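Local coordinates for protein metallo-beta-lactamase (Serratia marcescens, PDB 5AXO) that hydrolyses the amide bond of beta-lactam antibiotics with a pair of zinc ions, as a class B3 metallo-beta-lactamase, and here holds a ring-opened carbapenem, at residues S70-E75 with G149-G154; V170-S175 with I212-E217. All blocks are in the same frame, centred on the assembly; numbering follows the deposited sequence. Where two conformers were deposited one is given.

Contact 1 (S70-E75 with G149-G154); sequences STHSHE and GHTEGG. With ZN (zinc ion), chain B; NA (sodium ion), chain K; LMP ((2~{S},3~{R},4~{S})-2-[(2~{S},3~{R})-1,3-bis(oxidanyl)-1-oxidanylidene-butan-2-yl]-4-[(3~{S},5~{S})-5-(dimethylcarbamoy l)pyrrolidin-3-yl]sulfanyl-3-methyl-3,4-dihydro-2~{H}-pyrrole-5-carboxylic acid), chain R.
His72, His74 and His150 converge on one zinc ion, and water 2 completes four ligands. His72 gives NE2, 2.0 Å from the zinc; His74 gives ND1, also at 2.0 Å, while His150 reaches across from the other loop with NE2. The shared metal forces the rings close: the edge of His150 is turned to one face of His72 in an offset edge-to-face pair, planes at 76°, with His150 CD2 only 3.1 Å from His72 NE2. Thr151 touches both His72 and His74. Its CG2 lies 3.6 Å from His74 NE2, and its OG1, hydrogen-bonded to Asn98, meets His72 CB at 3.3 Å. With CG of His150 anti to the backbone N (chi1 180°), the ring extends from its loop to the zinc. Second-shell hydrogen bonds fix ring rotation: Asp174 pairs with His72 ND1, Asp111 with His74 NE2, and the carbonyl O of Thr177 with His150 ND1. Farther back, a sodium ion joins the loops through the carbonyl oxygens of Ser70, Thr71 and Gly153. The arrangement is the three-histidine zinc site of metallo-beta-lactamases, its first two ligands from the HxHxDH motif.

Contact 2 (V170-S175 with I212-E217); sequences VVFADS and IAAHPE. With NA (sodium ion), chain E; ZN (zinc ion), chain C; LMP ((2~{S},3~{R},4~{S})-2-[(2~{S},3~{R})-1,3-bis(oxidanyl)-1-oxidanylidene-butan-2-yl]-4-[(3~{S},5~{S})-5-(dimethylcarbamoy l)pyrrolidin-3-yl]sulfanyl-3-methyl-3,4-dihydro-2~{H}-pyrrole-5-carboxylic acid), chain R.
Ile212 N donates almost straight to Val171 O (2.8 Å, 174°), Ala173 N to Ile212 O, and Ala214 N to Ala173 O at 3.0 Å, a parallel ladder that carries the pairing up to the residue before His215. Beyond it lies the second zinc ion, which His215 NE2 holds at 2.1 Å beside LMP N4, LMP O32 and water 2; Asp76 and His77 are also ligands of this site. In the conformer given for Ser175, one of two, OG donates a short hydrogen bond, 2.6 Å, to the carboxylate oxygen O32 of the ring-opened ligand LMP, lies at the edge of the His215 ring, in its plane, and accepts from water 3, which in turn accepts from His215 N. LMP C1A sits over the centre of one face of the His215 ring, 3.7 Å above it.

Behind the site, Ile212 O lies over one face of the Phe172 ring, offset toward its rim. Phe172 CG is anti to its backbone N (chi1 -163°), which lays the ring along the neighbouring strand: CD2 packs on Ile212 CG2 at 4.2 Å, and CE1 approaches Ala214. At the far end Val170 CG1 meets Ile212 CD1 at 3.9 Å, while Ile212 also touches Met221 of helix 221-231. Such paired strand ends, joined by a beta-alpha-beta crossover through helix 190-205 and delivering a zinc-binding histidine, belong to the alpha-beta/beta-alpha fold of the metallo-beta-lactamase superfamily.

Overall arrangement
Contact 1 closes before contact 2 opens along the chain, and their centres lie 13 Å apart. Segment 70-75 follows strand 65-69 of the seven-stranded sheet; segment 149-154 leads into strand 155-163, which pairs with strand 166-173 in the five-stranded sheet that contact 2 extends to strand 210-213. Both sheets thus send loops to one cleft. Contact 2 brings His215 to the second zinc, whose other protein ligands, Asp76 and His77, follow directly on segment 70-75. The two contacts pack together where Gly154 CA lies 3.1 Å from Asp174 OD2. Water 2 bridges the zinc ions and LMP touches both contacts, so the two halves of the fold form a single dinuclear centre around the opened antibiotic.

Contact 1 (S70-E75 with G149-G154)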
loop_
_atom_site.group_PDB
_atom_site.type_symbol
_atom_site.label_atom_id
_atom_site.label_comp_id
_atom_site.label_asym_id
_atom_site.label_seq_id
_atom_site.Cartn_x
_atom_site.Cartn_y
_atom_site.Cartn_z
ATOM N N SER A 70 -2.536 -6.336 -1.433
ATOM C CA SER A 70 -1.428 -5.743 -2.158
ATOM C C SER A 70 -1.854 -4.402 -2.743
ATOM O O SER A 70 -2.902 -4.345 -3.417
ATOM C CB SER A 70 -1.038 -6.663 -3.316
ATOM O OG SER A 70 -0.048 -6.079 -4.149
ATOM N N THR A 71 -1.110 -3.348 -2.483
ATOM C CA THR A 71 -1.248 -2.140 -3.242
ATOM C C THR A 71 -0.841 -2.310 -4.694
ATOM O O THR A 71 -1.703 -2.182 -5.611
ATOM C CB THR A 71 -0.465 -0.974 -2.620
ATOM O OG1 THR A 71 0.891 -1.333 -2.489
ATOM C CG2 THR A 71 -1.051 -0.500 -1.305
ATOM N N HIS A 72 0.432 -2.576 -4.943
ATOM C CA HIS A 72 0.828 -2.930 -6.292
ATOM C C HIS A 72 2.079 -3.775 -6.303
ATOM O O HIS A 72 2.794 -3.954 -5.311
ATOM C CB HIS A 72 1.030 -1.630 -7.122
ATOM C CG HIS A 72 2.293 -0.876 -6.799
ATOM N ND1 HIS A 72 2.318 0.149 -5.881
ATOM C CD2 HIS A 72 3.557 -0.967 -7.282
ATOM C CE1 HIS A 72 3.546 0.638 -5.797
ATOM N NE2 HIS A 72 4.318 -0.007 -6.647
ATOM N N SER A 73 2.333 -4.313 -7.492
ATOM C CA SER A 73 3.201 -5.468 -7.691
ATOM C C SER A 73 4.609 -5.088 -8.135
ATOM O O SER A 73 5.045 -5.473 -9.215
ATOM C CB SER A 73 2.568 -6.413 -8.704
ATOM O OG SER A 73 2.170 -5.711 -9.869
ATOM N N HIS A 74 5.301 -4.321 -7.280
ATOM C CA HIS A 74 6.758 -4.103 -7.452
ATOM C C HIS A 74 7.510 -4.660 -6.240
ATOM O O HIS A 74 6.922 -4.808 -5.146
ATOM C CB HIS A 74 7.061 -2.618 -7.590
ATOM C CG HIS A 74 6.570 -2.024 -8.854
ATOM N ND1 HIS A 74 6.281 -0.676 -8.965
ATOM C CD2 HIS A 74 6.347 -2.580 -10.067
ATOM C CE1 HIS A 74 5.930 -0.435 -10.212
ATOM N NE2 HIS A 74 5.963 -1.571 -10.896
ATOM N N GLU A 75 8.804 -4.925 -6.409
ATOM C CA GLU A 75 9.559 -5.613 -5.396
ATOM C C GLU A 75 9.544 -4.916 -4.058
ATOM O O GLU A 75 9.666 -5.562 -3.025
ATOM C CB GLU A 75 11.014 -5.784 -5.857
ATOM C CG GLU A 75 11.814 -4.483 -5.935
ATOM C CD GLU A 75 13.292 -4.624 -6.316
ATOM O OE1 GLU A 75 13.951 -5.555 -5.835
ATOM O OE2 GLU A 75 13.789 -3.780 -7.089
ATOM N N GLY A 149 -2.193 3.250 -12.691
ATOM C CA GLY A 149 -1.384 4.271 -13.341
ATOM C C GLY A 149 0.079 3.981 -13.152
ATOM O O GLY A 149 0.812 3.787 -14.104
ATOM N N HIS A 150 0.486 3.824 -11.882
ATOM C CA HIS A 150 1.814 3.370 -11.556
ATOM C C HIS A 150 1.932 1.854 -11.910
ATOM O O HIS A 150 2.991 1.413 -12.369
ATOM C CB HIS A 150 2.096 3.663 -10.057
ATOM C CG HIS A 150 3.453 3.234 -9.568
ATOM N ND1 HIS A 150 4.593 3.999 -9.711
ATOM C CD2 HIS A 150 3.828 2.162 -8.829
ATOM C CE1 HIS A 150 5.572 3.443 -9.031
ATOM N NE2 HIS A 150 5.178 2.255 -8.617
ATOM N N THR A 151 0.832 1.120 -11.743
ATOM C CA THR A 151 0.671 -0.217 -12.305
ATOM C C THR A 151 -0.806 -0.305 -12.712
ATOM O O THR A 151 -1.667 0.405 -12.184
ATOM C CB THR A 151 0.954 -1.341 -11.291
ATOM O OG1 THR A 151 -0.025 -1.319 -10.248
ATOM C CG2 THR A 151 2.373 -1.311 -10.781
ATOM N N GLU A 152 -1.126 -1.273 -13.575
ATOM C CA GLU A 152 -2.507 -1.376 -14.031
ATOM C C GLU A 152 -3.432 -1.870 -12.922
ATOM O O GLU A 152 -4.612 -1.472 -12.860
ATOM C CB GLU A 152 -2.617 -2.333 -15.211
ATOM C CG GLU A 152 -3.950 -2.285 -15.928
ATOM C CD GLU A 152 -3.924 -3.045 -17.247
ATOM O OE1 GLU A 152 -2.833 -3.543 -17.625
ATOM O OE2 GLU A 152 -5.018 -3.151 -17.871
ATOM N N GLY A 153 -2.916 -2.735 -12.021
ATOM C CA GLY A 153 -3.755 -3.335 -10.993
ATOM C C GLY A 153 -3.636 -2.675 -9.634
ATOM O O GLY A 153 -4.052 -3.274 -8.633
ATOM N N GLY A 154 -3.199 -1.419 -9.577
ATOM C CA GLY A 154 -2.969 -0.760 -8.265
ATOM C C GLY A 154 -4.265 -0.603 -7.507
ATOM O O GLY A 154 -5.292 -0.242 -8.111
HETATM ZN ZN ZN B . 6.021 0.703 -7.488
HETATM NA NA NA K . -3.406 -4.579 -6.159
HETATM C C1 LMP R . 10.291 4.915 -6.858
HETATM C C2 LMP R . 8.850 5.458 -6.797
HETATM C C3 LMP R . 8.145 4.347 -6.050
HETATM O O7A LMP R . 11.947 9.293 -3.481
HETATM C C6A LMP R . 11.744 8.276 -2.830
HETATM N N7A LMP R . 12.714 7.640 -2.174
HETATM C C9A LMP R . 12.477 6.603 -1.172
HETATM C C8A LMP R . 14.125 7.961 -2.339
HETATM C C5A LMP R . 10.354 7.709 -2.731
HETATM C C2A LMP R . 10.109 6.679 -3.828
HETATM N N3A LMP R . 9.334 8.771 -2.902
HETATM C C4A LMP R . 8.169 8.175 -3.590
HETATM C C1A LMP R . 8.679 6.909 -4.284
HETATM S S21 LMP R . 8.643 7.091 -6.035
HETATM C C31 LMP R . 6.702 4.413 -5.806
HETATM O O31 LMP R . 6.144 5.523 -5.988
HETATM O O32 LMP R . 6.031 3.355 -5.350
HETATM N N4 LMP R . 8.873 3.354 -5.752
HETATM C C11 LMP R . 10.767 4.815 -8.322
HETATM C C5 LMP R . 10.276 3.586 -6.043
HETATM C C6 LMP R . 10.850 2.279 -6.631
HETATM C C61 LMP R . 10.242 1.750 -7.951
HETATM O O62 LMP R . 8.875 2.096 -8.213
HETATM C C62 LMP R . 10.324 0.225 -8.061
HETATM C C7 LMP R . 12.323 2.488 -6.825
HETATM O O71 LMP R . 12.968 1.853 -7.647
HETATM O O72 LMP R . 12.943 3.297 -6.000
HETATM O O HOH W 1 -0.898 -5.601 -6.788
HETATM O O HOH W 2 7.392 0.879 -6.310
#

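Contact 2 (V170-S175 with I212-E217)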
loop_
_atom_site.group_PDB
_atom_site.type_symbol
_atom_site.label_atom_id
_atom_site.label_comp_id
_atom_site.label_asym_id
_atom_site.label_seq_id
_atom_site.Cartn_x
_atom_site.Cartn_y
_atom_site.Cartn_z
ATOM N N VAL A 170 -9.386 5.494 7.586
ATOM C CA VAL A 170 -7.979 5.225 7.310
ATOM C C VAL A 170 -7.855 4.785 5.858
ATOM O O VAL A 170 -8.695 4.045 5.308
ATOM C CB VAL A 170 -7.467 4.089 8.216
ATOM C CG1 VAL A 170 -5.979 3.845 8.005
ATOM C CG2 VAL A 170 -7.777 4.377 9.670
ATOM N N VAL A 171 -6.837 5.315 5.201
ATOM C CA VAL A 171 -6.518 5.021 3.807
ATOM C C VAL A 171 -5.086 4.551 3.692
ATOM O O VAL A 171 -4.184 5.266 4.124
ATOM C CB VAL A 171 -6.656 6.294 2.921
ATOM C CG1 VAL A 171 -6.300 5.979 1.493
ATOM C CG2 VAL A 171 -8.058 6.873 3.052
ATOM N N PHE A 172 -4.880 3.377 3.120
ATOM C CA PHE A 172 -3.556 2.913 2.718
ATOM C C PHE A 172 -3.441 3.245 1.249
ATOM O O PHE A 172 -3.991 2.563 0.367
ATOM C CB PHE A 172 -3.361 1.414 3.015
ATOM C CG PHE A 172 -1.923 0.957 3.014
ATOM C CD1 PHE A 172 -1.172 0.938 1.859
ATOM C CD2 PHE A 172 -1.325 0.521 4.184
ATOM C CE1 PHE A 172 0.144 0.458 1.840
ATOM C CE2 PHE A 172 -0.013 0.075 4.175
ATOM C CZ PHE A 172 0.718 0.043 3.009
ATOM N N ALA A 173 -2.652 4.278 0.971
ATOM C CA ALA A 173 -2.633 4.928 -0.330
ATOM C C ALA A 173 -1.569 4.264 -1.213
ATOM O O ALA A 173 -0.367 4.293 -0.902
ATOM C CB ALA A 173 -2.374 6.419 -0.176
ATOM N N ASP A 174 -1.997 3.637 -2.308
ATOM C CA ASP A 174 -1.085 3.157 -3.308
ATOM C C ASP A 174 -0.312 4.314 -3.895
ATOM O O ASP A 174 -0.697 5.495 -3.810
ATOM C CB ASP A 174 -1.845 2.406 -4.392
ATOM C CG ASP A 174 -0.961 1.572 -5.323
ATOM O OD1 ASP A 174 0.182 1.320 -4.952
ATOM O OD2 ASP A 174 -1.460 1.253 -6.426
ATOM N N SER A 175 0.815 3.970 -4.488
ATOM C CA SER A 175 1.617 4.949 -5.225
ATOM C C SER A 175 0.892 5.443 -6.467
ATOM O O SER A 175 0.363 4.646 -7.229
ATOM C CB SER A 175 2.938 4.310 -5.624
ATOM O OG SER A 175 3.652 3.838 -4.476
ATOM N N ILE A 212 -1.925 6.513 5.194
ATOM C CA ILE A 212 -0.671 5.802 5.266
ATOM C C ILE A 212 -0.256 5.521 3.838
ATOM O O ILE A 212 -0.870 4.715 3.167
ATOM C CB ILE A 212 -0.816 4.474 6.074
ATOM C CG1 ILE A 212 -1.295 4.789 7.500
ATOM C CG2 ILE A 212 0.491 3.721 6.114
ATOM C CD1 ILE A 212 -2.105 3.718 8.197
ATOM N N ALA A 213 0.813 6.183 3.373
ATOM C CA ALA A 213 1.217 6.057 1.999
ATOM C C ALA A 213 2.170 4.868 1.863
ATOM O O ALA A 213 2.967 4.597 2.755
ATOM C CB ALA A 213 1.908 7.322 1.534
ATOM N N ALA A 214 2.121 4.165 0.741
ATOM C CA ALA A 214 2.974 2.977 0.535
ATOM C C ALA A 214 4.469 3.234 0.783
ATOM O O ALA A 214 5.169 2.448 1.440
ATOM C CB ALA A 214 2.720 2.431 -0.850
ATOM N N HIS A 215 4.921 4.396 0.329
ATOM C CA HIS A 215 6.202 4.959 0.780
ATOM C C HIS A 215 5.833 5.933 1.897
ATOM O O HIS A 215 5.245 6.957 1.643
ATOM C CB HIS A 215 6.929 5.701 -0.361
ATOM C CG HIS A 215 7.505 4.768 -1.374
ATOM N ND1 HIS A 215 8.742 4.186 -1.230
ATOM C CD2 HIS A 215 6.948 4.215 -2.472
ATOM C CE1 HIS A 215 8.920 3.301 -2.198
ATOM N NE2 HIS A 215 7.838 3.291 -2.964
ATOM N N PRO A 216 6.207 5.607 3.145
ATOM C CA PRO A 216 5.582 6.306 4.282
ATOM C C PRO A 216 5.865 7.781 4.300
ATOM O O PRO A 216 5.070 8.586 4.807
ATOM C CB PRO A 216 6.122 5.574 5.518
ATOM C CG PRO A 216 7.305 4.827 5.029
ATOM C CD PRO A 216 7.010 4.477 3.595
ATOM N N GLU A 217 7.041 8.143 3.819
ATOM C CA GLU A 217 7.394 9.577 3.811
ATOM C C GLU A 217 6.563 10.449 2.873
ATOM O O GLU A 217 6.526 11.677 3.044
ATOM C CB GLU A 217 8.877 9.773 3.524
ATOM C CG GLU A 217 9.359 9.463 2.122
ATOM C CD GLU A 217 9.379 8.011 1.663
ATOM O OE1 GLU A 217 9.140 7.048 2.434
ATOM O OE2 GLU A 217 9.486 7.907 0.411
HETATM NA NA NA E . 10.784 6.540 4.648
HETATM ZN ZN ZN C . 7.516 1.876 -4.497
HETATM C C1 LMP R . 10.291 4.915 -6.858
HETATM C C2 LMP R . 8.850 5.458 -6.797
HETATM C C3 LMP R . 8.145 4.347 -6.050
HETATM O O7A LMP R . 11.947 9.293 -3.481
HETATM C C6A LMP R . 11.744 8.276 -2.830
HETATM N N7A LMP R . 12.714 7.640 -2.174
HETATM C C9A LMP R . 12.477 6.603 -1.172
HETATM C C8A LMP R . 14.125 7.961 -2.339
HETATM C C5A LMP R . 10.354 7.709 -2.731
HETATM C C2A LMP R . 10.109 6.679 -3.828
HETATM N N3A LMP R . 9.334 8.771 -2.902
HETATM C C4A LMP R . 8.169 8.175 -3.590
HETATM C C1A LMP R . 8.679 6.909 -4.284
HETATM S S21 LMP R . 8.643 7.091 -6.035
HETATM C C31 LMP R . 6.702 4.413 -5.806
HETATM O O31 LMP R . 6.144 5.523 -5.988
HETATM O O32 LMP R . 6.031 3.355 -5.350
HETATM N N4 LMP R . 8.873 3.354 -5.752
HETATM C C11 LMP R . 10.767 4.815 -8.322
HETATM C C5 LMP R . 10.276 3.586 -6.043
HETATM C C6 LMP R . 10.850 2.279 -6.631
HETATM C C61 LMP R . 10.242 1.750 -7.951
HETATM O O62 LMP R . 8.875 2.096 -8.213
HETATM C C62 LMP R . 10.324 0.225 -8.061
HETATM C C7 LMP R . 12.323 2.488 -6.825
HETATM O O71 LMP R . 12.968 1.853 -7.647
HETATM O O72 LMP R . 12.943 3.297 -6.000
HETATM O O HOH W 3 3.591 5.730 -2.088
HETATM O O HOH W 2 7.392 0.879 -6.310
HETATM O O HOH W 4 13.048 5.754 3.363
HETATM O O HOH W 5 12.038 9.150 5.261
#